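PDB 4INN: HP1028 from Helicobacter pylori, which belongs to the lipocalin family and probably binds or transports small hydrophobic molecules in the cavity of its beta-barrel. Local coordinates for residues F55-D69 against D91-V103. The protein carries 1 engineered substitution. Residues are numbered along the deposited sequence; the frame is centred on the assembly and turned at random.
Sequences FFEHNGKFYAYGISD and DKGVVFLSDLIKV
F62 and L100 form an antiparallel hydrogen-bonded pair between strands 61-69 and 95-104. F62 N donates to L100 O at 2.8 Å, and the bond is nearly straight (N-H...O 168°). L100 N returns a bond to F62 O. Further along, A64 N donates to L97 O, and A64 O takes two donors, F96 N at 3.0 Å and L97 N at 3.3 Å. Two residues, F96 and L97, so sit opposite A64, a classic beta bulge. A further bulge lies between the F62-L100 and A64-L97 pairs, where the register slips by one.

The side chains of F62, A64, L97 and L100 lie on one face of the sheet. A64 CB sits against L97 CB at 3.9 Å. F55 joins them from the next strand. Its ring lies with one face over A64 CB, and F55 CE1 meets L97 CD2 at 3.7 Å. Y63 instead lays its ring beside S98, Y63 CD1 to S98 CB 3.5 Å. The backbone N of D99 lies over one face of that ring.

At the other end G93 N bonds to G66 O at 2.9 Å. K92 bends at chi2 (-44°) and runs past I67 O and S68 CA. K92 NZ meets D69 OD2 at 3.2 Å, from above the carboxylate plane, and a weak bond from the same NZ to D91 OD2 completes the salt-bridge network.

The type I' turn H58-K61 links strands 51-58 and 61-69 as a hairpin. A water bridges G60 O and K102 N. In the eight-stranded lipocalin barrel, 61-69 lies between 51-58 and 95-104, and 107-115 follows. Helix 170-174 packs on F56, Y65 and V95.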
ATOM      1  N   PHE A  55       0.224  -5.517  -2.983  1.00 12.71           N
ATOM      2  CA  PHE A  55       0.471  -4.814  -4.245  1.00 12.65           C
ATOM      3  C   PHE A  55      -0.016  -5.703  -5.402  1.00 13.31           C
ATOM      4  O   PHE A  55       0.159  -6.919  -5.346  1.00 13.10           O
ATOM      5  CB  PHE A  55       1.965  -4.495  -4.431  1.00 11.81           C
ATOM      6  CG  PHE A  55       2.456  -3.310  -3.658  1.00 11.19           C
ATOM      7  CD1 PHE A  55       2.722  -2.112  -4.293  1.00 11.31           C
ATOM      8  CD2 PHE A  55       2.736  -3.407  -2.311  1.00 11.09           C
ATOM      9  CE1 PHE A  55       3.213  -1.009  -3.609  1.00 10.74           C
ATOM     10  CE2 PHE A  55       3.215  -2.316  -1.606  1.00 10.90           C
ATOM     11  CZ  PHE A  55       3.464  -1.112  -2.263  1.00 10.95           C
ATOM     12  N   PHE A  56      -0.602  -5.107  -6.436  1.00 14.48           N
ATOM     13  CA  PHE A  56      -0.982  -5.844  -7.657  1.00 16.53           C
ATOM     14  C   PHE A  56      -0.824  -4.971  -8.907  1.00 18.30           C
ATOM     15  O   PHE A  56      -0.766  -3.752  -8.761  1.00 18.33           O
ATOM     16  CB  PHE A  56      -2.424  -6.381  -7.537  1.00 16.94           C
ATOM     17  CG  PHE A  56      -3.498  -5.307  -7.472  1.00 16.23           C
ATOM     18  CD1 PHE A  56      -4.240  -4.985  -8.578  1.00 16.48           C
ATOM     19  CD2 PHE A  56      -3.789  -4.657  -6.282  1.00 16.49           C
ATOM     20  CE1 PHE A  56      -5.243  -4.007  -8.504  1.00 16.83           C
ATOM     21  CE2 PHE A  56      -4.781  -3.673  -6.203  1.00 16.11           C
ATOM     22  CZ  PHE A  56      -5.522  -3.360  -7.314  1.00 15.79           C
ATOM     23  N   GLU A  57      -0.697  -5.565 -10.109  1.00 21.36           N
ATOM     24  CA  GLU A  57      -0.668  -4.748 -11.361  1.00 24.48           C
ATOM     25  C   GLU A  57      -1.992  -4.744 -12.076  1.00 23.78           C
ATOM     26  O   GLU A  57      -2.762  -5.668 -11.976  1.00 24.36           O
ATOM     27  CB  GLU A  57       0.478  -5.114 -12.348  1.00 26.59           C
ATOM     28  CG  GLU A  57       0.266  -6.270 -13.331  1.00 30.75           C
ATOM     29  CD  GLU A  57      -0.762  -6.059 -14.485  1.00 35.72           C
ATOM     30  OE1 GLU A  57      -0.678  -5.086 -15.293  1.00 35.30           O
ATOM     31  OE2 GLU A  57      -1.670  -6.937 -14.621  1.00 41.35           O
ATOM     32  N   HIS A  58      -2.244  -3.686 -12.817  1.00 25.40           N
ATOM     33  CA  HIS A  58      -3.427  -3.609 -13.649  1.00 26.97           C
ATOM     34  C   HIS A  58      -3.183  -2.566 -14.724  1.00 27.71           C
ATOM     35  O   HIS A  58      -2.773  -1.451 -14.418  1.00 29.15           O
ATOM     36  CB  HIS A  58      -4.633  -3.237 -12.793  1.00 28.64           C
ATOM     37  CG  HIS A  58      -5.836  -2.814 -13.581  1.00 30.17           C
ATOM     38  ND1 HIS A  58      -6.714  -3.719 -14.146  1.00 31.78           N
ATOM     39  CD2 HIS A  58      -6.315  -1.582 -13.881  1.00 29.37           C
ATOM     40  CE1 HIS A  58      -7.668  -3.059 -14.784  1.00 31.50           C
ATOM     41  NE2 HIS A  58      -7.452  -1.764 -14.631  1.00 30.33           N
ATOM     42  N   ASN A  59      -3.424  -2.941 -15.978  1.00 29.00           N
ATOM     43  CA  ASN A  59      -3.180  -2.082 -17.129  1.00 29.22           C
ATOM     44  C   ASN A  59      -1.760  -1.539 -17.117  1.00 28.59           C
ATOM     45  O   ASN A  59      -1.515  -0.376 -17.457  1.00 26.54           O
ATOM     46  CB  ASN A  59      -4.224  -0.968 -17.204  1.00 31.72           C
ATOM     47  CG  ASN A  59      -5.642  -1.504 -17.433  1.00 34.96           C
ATOM     48  OD1 ASN A  59      -6.644  -0.833 -17.152  1.00 35.34           O
ATOM     49  ND2 ASN A  59      -5.730  -2.720 -17.946  1.00 37.02           N
ATOM     50  N   GLY A  60      -0.834  -2.415 -16.697  1.00 27.26           N
ATOM     51  CA  GLY A  60       0.597  -2.118 -16.656  1.00 26.69           C
ATOM     52  C   GLY A  60       1.170  -1.314 -15.493  1.00 26.93           C
ATOM     53  O   GLY A  60       2.390  -1.123 -15.424  1.00 29.35           O
ATOM     54  N   LYS A  61       0.320  -0.805 -14.600  1.00 25.86           N
ATOM     55  CA  LYS A  61       0.794  -0.044 -13.445  1.00 23.63           C
ATOM     56  C   LYS A  61       0.467  -0.812 -12.180  1.00 21.44           C
ATOM     57  O   LYS A  61      -0.397  -1.702 -12.189  1.00 21.02           O
ATOM     58  CB  LYS A  61       0.152   1.340 -13.370  1.00 24.57           C
ATOM     59  CG  LYS A  61       0.160   2.173 -14.644  1.00 25.89           C
ATOM     60  CD  LYS A  61      -0.592   3.471 -14.406  1.00 27.23           C
ATOM     61  CE  LYS A  61      -0.976   4.184 -15.690  1.00 30.29           C
ATOM     62  NZ  LYS A  61       0.125   5.059 -16.171  1.00 31.23           N
ATOM     63  N   PHE A  62       1.140  -0.439 -11.090  1.00 18.99           N
ATOM     64  CA  PHE A  62       1.005  -1.130  -9.803  1.00 17.41           C
ATOM     65  C   PHE A  62       0.204  -0.332  -8.809  1.00 15.61           C
ATOM     66  O   PHE A  62       0.256   0.900  -8.808  1.00 14.38           O
ATOM     67  CB  PHE A  62       2.383  -1.510  -9.275  1.00 17.68           C
ATOM     68  CG  PHE A  62       3.093  -2.434 -10.211  1.00 18.71           C
ATOM     69  CD1 PHE A  62       2.941  -3.816 -10.095  1.00 18.20           C
ATOM     70  CD2 PHE A  62       3.796  -1.924 -11.324  1.00 18.56           C
ATOM     71  CE1 PHE A  62       3.563  -4.652 -11.004  1.00 18.51           C
ATOM     72  CE2 PHE A  62       4.392  -2.781 -12.239  1.00 18.00           C
ATOM     73  CZ  PHE A  62       4.277  -4.136 -12.081  1.00 17.33           C
ATOM     74  N   TYR A  63      -0.562  -1.066  -8.005  1.00 14.18           N
ATOM     75  CA  TYR A  63      -1.493  -0.499  -7.061  1.00 13.83           C
ATOM     76  C   TYR A  63      -1.340  -1.259  -5.744  1.00 13.26           C
ATOM     77  O   TYR A  63      -0.757  -2.321  -5.743  1.00 12.58           O
ATOM     78  CB  TYR A  63      -2.927  -0.692  -7.571  1.00 14.42           C
ATOM     79  CG  TYR A  63      -3.244  -0.045  -8.883  1.00 15.00           C
ATOM     80  CD1 TYR A  63      -3.920   1.163  -8.933  1.00 15.32           C
ATOM     81  CD2 TYR A  63      -2.872  -0.647 -10.087  1.00 15.94           C
ATOM     82  CE1 TYR A  63      -4.206   1.775 -10.134  1.00 15.88           C
ATOM     83  CE2 TYR A  63      -3.152  -0.052 -11.294  1.00 16.29           C
ATOM     84  CZ  TYR A  63      -3.818   1.153 -11.307  1.00 16.96           C
ATOM     85  OH  TYR A  63      -4.083   1.740 -12.508  1.00 19.27           O
ATOM     86  N   ALA A  64      -1.899  -0.742  -4.646  1.00 13.00           N
ATOM     87  CA  ALA A  64      -1.973  -1.496  -3.397  1.00 13.40           C
ATOM     88  C   ALA A  64      -3.248  -1.217  -2.591  1.00 14.13           C
ATOM     89  O   ALA A  64      -3.790  -0.094  -2.635  1.00 14.04           O
ATOM     90  CB  ALA A  64      -0.753  -1.205  -2.535  1.00 13.84           C
ATOM     91  N   TYR A  65      -3.700  -2.233  -1.841  1.00 13.71           N
ATOM     92  CA  TYR A  65      -4.838  -2.084  -0.915  1.00 13.95           C
ATOM     93  C   TYR A  65      -4.465  -2.699   0.437  1.00 13.96           C
ATOM     94  O   TYR A  65      -3.496  -3.439   0.527  1.00 14.15           O
ATOM     95  CB  TYR A  65      -6.110  -2.737  -1.482  1.00 14.07           C
ATOM     96  CG  TYR A  65      -6.074  -4.256  -1.467  1.00 13.80           C
ATOM     97  CD1 TYR A  65      -6.473  -4.963  -0.347  1.00 13.51           C
ATOM     98  CD2 TYR A  65      -5.641  -4.971  -2.565  1.00 14.06           C
ATOM     99  CE1 TYR A  65      -6.444  -6.338  -0.319  1.00 13.59           C
ATOM    100  CE2 TYR A  65      -5.596  -6.366  -2.536  1.00 14.19           C
ATOM    101  CZ  TYR A  65      -5.981  -7.040  -1.404  1.00 13.38           C
ATOM    102  OH  TYR A  65      -5.919  -8.407  -1.366  1.00 12.81           O
ATOM    103  N   GLY A  66      -5.199  -2.373   1.496  1.00 13.77           N
ATOM    104  CA  GLY A  66      -4.850  -2.842   2.844  1.00 13.43           C
ATOM    105  C   GLY A  66      -5.633  -4.096   3.190  1.00 13.72           C
ATOM    106  O   GLY A  66      -6.788  -4.211   2.844  1.00 13.46           O
ATOM    107  N   ILE A  67      -5.004  -5.042   3.868  1.00 14.15           N
ATOM    108  CA  ILE A  67      -5.661  -6.282   4.212  1.00 15.00           C
ATOM    109  C   ILE A  67      -6.154  -6.207   5.657  1.00 16.53           C
ATOM    110  O   ILE A  67      -7.344  -6.286   5.913  1.00 15.54           O
ATOM    111  CB  ILE A  67      -4.699  -7.466   3.986  1.00 14.87           C
ATOM    112  CG1 ILE A  67      -4.512  -7.687   2.485  1.00 14.09           C
ATOM    113  CG2 ILE A  67      -5.192  -8.735   4.683  1.00 14.97           C
ATOM    114  CD1 ILE A  67      -3.390  -8.629   2.176  1.00 13.90           C
ATOM    115  N   SER A  68      -5.222  -6.033   6.589  1.00 19.76           N
ATOM    116  CA  SER A  68      -5.537  -5.851   8.011  1.00 22.65           C
ATOM    117  C   SER A  68      -4.318  -5.289   8.729  1.00 25.66           C
ATOM    118  O   SER A  68      -3.207  -5.278   8.192  1.00 28.06           O
ATOM    119  CB  SER A  68      -5.951  -7.167   8.676  1.00 21.97           C
ATOM    120  OG  SER A  68      -4.942  -8.168   8.506  1.00 23.46           O
ATOM    121  N   ASP A  69      -4.536  -4.831   9.950  1.00 28.45           N
ATOM    122  CA  ASP A  69      -3.469  -4.407  10.816  1.00 30.12           C
ATOM    123  C   ASP A  69      -2.847  -5.627  11.418  1.00 29.57           C
ATOM    124  O   ASP A  69      -3.487  -6.646  11.604  1.00 26.27           O
ATOM    125  CB  ASP A  69      -3.994  -3.499  11.939  1.00 34.70           C
ATOM    126  CG  ASP A  69      -4.511  -2.143  11.421  1.00 39.93           C
ATOM    127  OD1 ASP A  69      -5.366  -1.543  12.118  1.00 46.96           O
ATOM    128  OD2 ASP A  69      -4.087  -1.682  10.328  1.00 40.60           O
ATOM    129  N   ASP A  91     -11.279   1.036   5.537  1.00 29.99           N
ATOM    130  CA  ASP A  91      -9.860   1.212   5.249  1.00 31.22           C
ATOM    131  C   ASP A  91      -9.183  -0.085   4.783  1.00 29.62           C
ATOM    132  O   ASP A  91      -7.995  -0.100   4.532  1.00 32.21           O
ATOM    133  CB  ASP A  91      -9.125   1.804   6.444  1.00 33.50           C
ATOM    134  CG  ASP A  91      -9.035   0.866   7.625  1.00 36.94           C
ATOM    135  OD1 ASP A  91      -9.864  -0.069   7.765  1.00 40.34           O
ATOM    136  OD2 ASP A  91      -8.125   1.105   8.458  1.00 42.72           O
ATOM    137  N   LYS A  92      -9.954  -1.154   4.642  1.00 27.14           N
ATOM    138  CA  LYS A  92      -9.450  -2.431   4.219  1.00 25.78           C
ATOM    139  C   LYS A  92     -10.177  -2.884   2.974  1.00 22.45           C
ATOM    140  O   LYS A  92     -11.367  -2.714   2.869  1.00 22.74           O
ATOM    141  CB  LYS A  92      -9.636  -3.439   5.354  1.00 28.04           C
ATOM    142  CG  LYS A  92      -8.737  -3.153   6.577  1.00 31.12           C
ATOM    143  CD  LYS A  92      -7.288  -2.783   6.195  1.00 31.15           C
ATOM    144  CE  LYS A  92      -6.351  -2.698   7.389  1.00 31.88           C
ATOM    145  NZ  LYS A  92      -6.219  -1.322   7.927  1.00 32.37           N
ATOM    146  N   GLY A  93      -9.444  -3.431   2.014  1.00 20.91           N
ATOM    147  CA  GLY A  93     -10.037  -3.915   0.757  1.00 20.06           C
ATOM    148  C   GLY A  93     -10.134  -2.795  -0.248  1.00 19.53           C
ATOM    149  O   GLY A  93     -10.673  -2.972  -1.315  1.00 21.20           O
ATOM    150  N   VAL A  94      -9.569  -1.645   0.092  1.00 18.32           N
ATOM    151  CA  VAL A  94      -9.668  -0.450  -0.691  1.00 16.85           C
ATOM    152  C   VAL A  94      -8.271   0.021  -1.111  1.00 16.61           C
ATOM    153  O   VAL A  94      -7.321   0.015  -0.324  1.00 16.26           O
ATOM    154  CB  VAL A  94     -10.372   0.642   0.124  1.00 16.72           C
ATOM    155  CG1 VAL A  94     -10.250   2.020  -0.531  1.00 16.37           C
ATOM    156  CG2 VAL A  94     -11.836   0.262   0.320  1.00 16.99           C
ATOM    157  N   VAL A  95      -8.187   0.461  -2.361  1.00 15.86           N
ATOM    158  CA  VAL A  95      -6.981   0.958  -2.955  1.00 15.49           C
ATOM    159  C   VAL A  95      -6.576   2.271  -2.353  1.00 15.81           C
ATOM    160  O   VAL A  95      -7.297   3.259  -2.459  1.00 16.48           O
ATOM    161  CB  VAL A  95      -7.169   1.172  -4.450  1.00 15.01           C
ATOM    162  CG1 VAL A  95      -6.001   1.948  -5.028  1.00 14.93           C
ATOM    163  CG2 VAL A  95      -7.346  -0.166  -5.146  1.00 15.17           C
ATOM    164  N   PHE A  96      -5.401   2.280  -1.733  1.00 16.27           N
ATOM    165  CA  PHE A  96      -4.820   3.519  -1.207  1.00 15.88           C
ATOM    166  C   PHE A  96      -3.608   3.964  -2.013  1.00 16.12           C
ATOM    167  O   PHE A  96      -3.174   5.110  -1.876  1.00 16.18           O
ATOM    168  CB  PHE A  96      -4.454   3.363   0.271  1.00 15.82           C
ATOM    169  CG  PHE A  96      -3.274   2.476   0.522  1.00 15.55           C
ATOM    170  CD1 PHE A  96      -2.008   3.006   0.595  1.00 15.05           C
ATOM    171  CD2 PHE A  96      -3.449   1.121   0.701  1.00 16.51           C
ATOM    172  CE1 PHE A  96      -0.926   2.212   0.798  1.00 15.69           C
ATOM    173  CE2 PHE A  96      -2.356   0.292   0.910  1.00 17.25           C
ATOM    174  CZ  PHE A  96      -1.083   0.844   0.951  1.00 16.77           C
ATOM    175  N   LEU A  97      -3.062   3.075  -2.846  1.00 16.14           N
ATOM    176  CA  LEU A  97      -1.888   3.401  -3.657  1.00 16.18           C
ATOM    177  C   LEU A  97      -2.189   3.070  -5.097  1.00 16.71           C
ATOM    178  O   LEU A  97      -2.690   2.006  -5.392  1.00 17.09           O
ATOM    179  CB  LEU A  97      -0.667   2.625  -3.167  1.00 15.75           C
ATOM    180  CG  LEU A  97       0.678   2.647  -3.908  1.00 15.81           C
ATOM    181  CD1 LEU A  97       1.025   3.994  -4.501  1.00 16.59           C
ATOM    182  CD2 LEU A  97       1.781   2.300  -2.934  1.00 15.90           C
ATOM    183  N   SER A  98      -1.889   3.995  -5.988  1.00 18.45           N
ATOM    184  CA  SER A  98      -2.141   3.814  -7.402  1.00 20.32           C
ATOM    185  C   SER A  98      -1.071   4.479  -8.244  1.00 22.10           C
ATOM    186  O   SER A  98      -0.329   5.330  -7.760  1.00 22.10           O
ATOM    187  CB  SER A  98      -3.509   4.395  -7.759  1.00 20.85           C
ATOM    188  OG  SER A  98      -3.823   5.451  -6.887  1.00 20.54           O
ATOM    189  N   ASP A  99      -0.988   4.001  -9.489  1.00 24.07           N
ATOM    190  CA  ASP A  99      -0.279   4.607 -10.608  1.00 24.30           C
ATOM    191  C   ASP A  99       1.224   4.449 -10.566  1.00 23.51           C
ATOM    192  O   ASP A  99       1.948   5.203 -11.219  1.00 24.56           O
ATOM    193  CB  ASP A  99      -0.699   6.080 -10.818  1.00 27.14           C
ATOM    194  CG  ASP A  99      -2.162   6.235 -11.339  1.00 30.47           C
ATOM    195  OD1 ASP A  99      -2.785   5.274 -11.904  1.00 32.04           O
ATOM    196  OD2 ASP A  99      -2.691   7.356 -11.165  1.00 32.14           O
ATOM    197  N   LEU A 100       1.712   3.439  -9.856  1.00 23.57           N
ATOM    198  CA  LEU A 100       3.172   3.180  -9.826  1.00 23.08           C
ATOM    199  C   LEU A 100       3.630   2.564 -11.128  1.00 22.46           C
ATOM    200  O   LEU A 100       3.079   1.560 -11.541  1.00 21.92           O
ATOM    201  CB  LEU A 100       3.576   2.239  -8.691  1.00 22.55           C
ATOM    202  CG  LEU A 100       4.076   2.843  -7.387  1.00 22.28           C
ATOM    203  CD1 LEU A 100       4.410   1.699  -6.457  1.00 22.61           C
ATOM    204  CD2 LEU A 100       5.289   3.723  -7.579  1.00 21.98           C
ATOM    205  N   ILE A 101       4.638   3.174 -11.754  1.00 22.91           N
ATOM    206  CA  ILE A 101       5.222   2.686 -12.988  1.00 21.63           C
ATOM    207  C   ILE A 101       6.594   2.102 -12.705  1.00 21.55           C
ATOM    208  O   ILE A 101       7.441   2.743 -12.092  1.00 19.41           O
ATOM    209  CB  ILE A 101       5.477   3.825 -14.007  1.00 21.55           C
ATOM    210  CG1 ILE A 101       4.323   4.797 -14.112  1.00 21.54           C
ATOM    211  CG2 ILE A 101       5.805   3.261 -15.365  1.00 21.27           C
ATOM    212  CD1 ILE A 101       3.032   4.159 -14.443  1.00 23.01           C
ATOM    213  N   LYS A 102       6.823   0.907 -13.225  1.00 23.17           N
ATOM    214  CA  LYS A 102       8.153   0.304 -13.256  1.00 25.75           C
ATOM    215  C   LYS A 102       9.060   1.068 -14.231  1.00 26.72           C
ATOM    216  O   LYS A 102       8.754   1.146 -15.408  1.00 25.38           O
ATOM    217  CB  LYS A 102       8.012  -1.131 -13.734  1.00 26.22           C
ATOM    218  CG  LYS A 102       9.235  -2.031 -13.652  1.00 26.70           C
ATOM    219  CD  LYS A 102       8.722  -3.485 -13.640  1.00 28.19           C
ATOM    220  CE  LYS A 102       9.716  -4.496 -14.167  1.00 28.57           C
ATOM    221  NZ  LYS A 102      11.043  -4.245 -13.557  1.00 30.84           N
ATOM    222  N   VAL A 103      10.160   1.628 -13.723  1.00 26.71           N
ATOM    223  CA  VAL A 103      11.152   2.340 -14.554  1.00 26.06           C
ATOM    224  C   VAL A 103      12.516   1.617 -14.688  1.00 27.47           C
ATOM    225  O   VAL A 103      13.317   1.957 -15.543  1.00 26.90           O
ATOM    226  CB  VAL A 103      11.389   3.772 -14.026  1.00 24.06           C
ATOM    227  CG1 VAL A 103      10.094   4.554 -14.044  1.00 23.25           C
ATOM    228  CG2 VAL A 103      12.002   3.771 -12.621  1.00 23.93           C
TER
HETATM  229  O   HOH W   1       4.966  -0.061 -15.171  1.00 16.19           O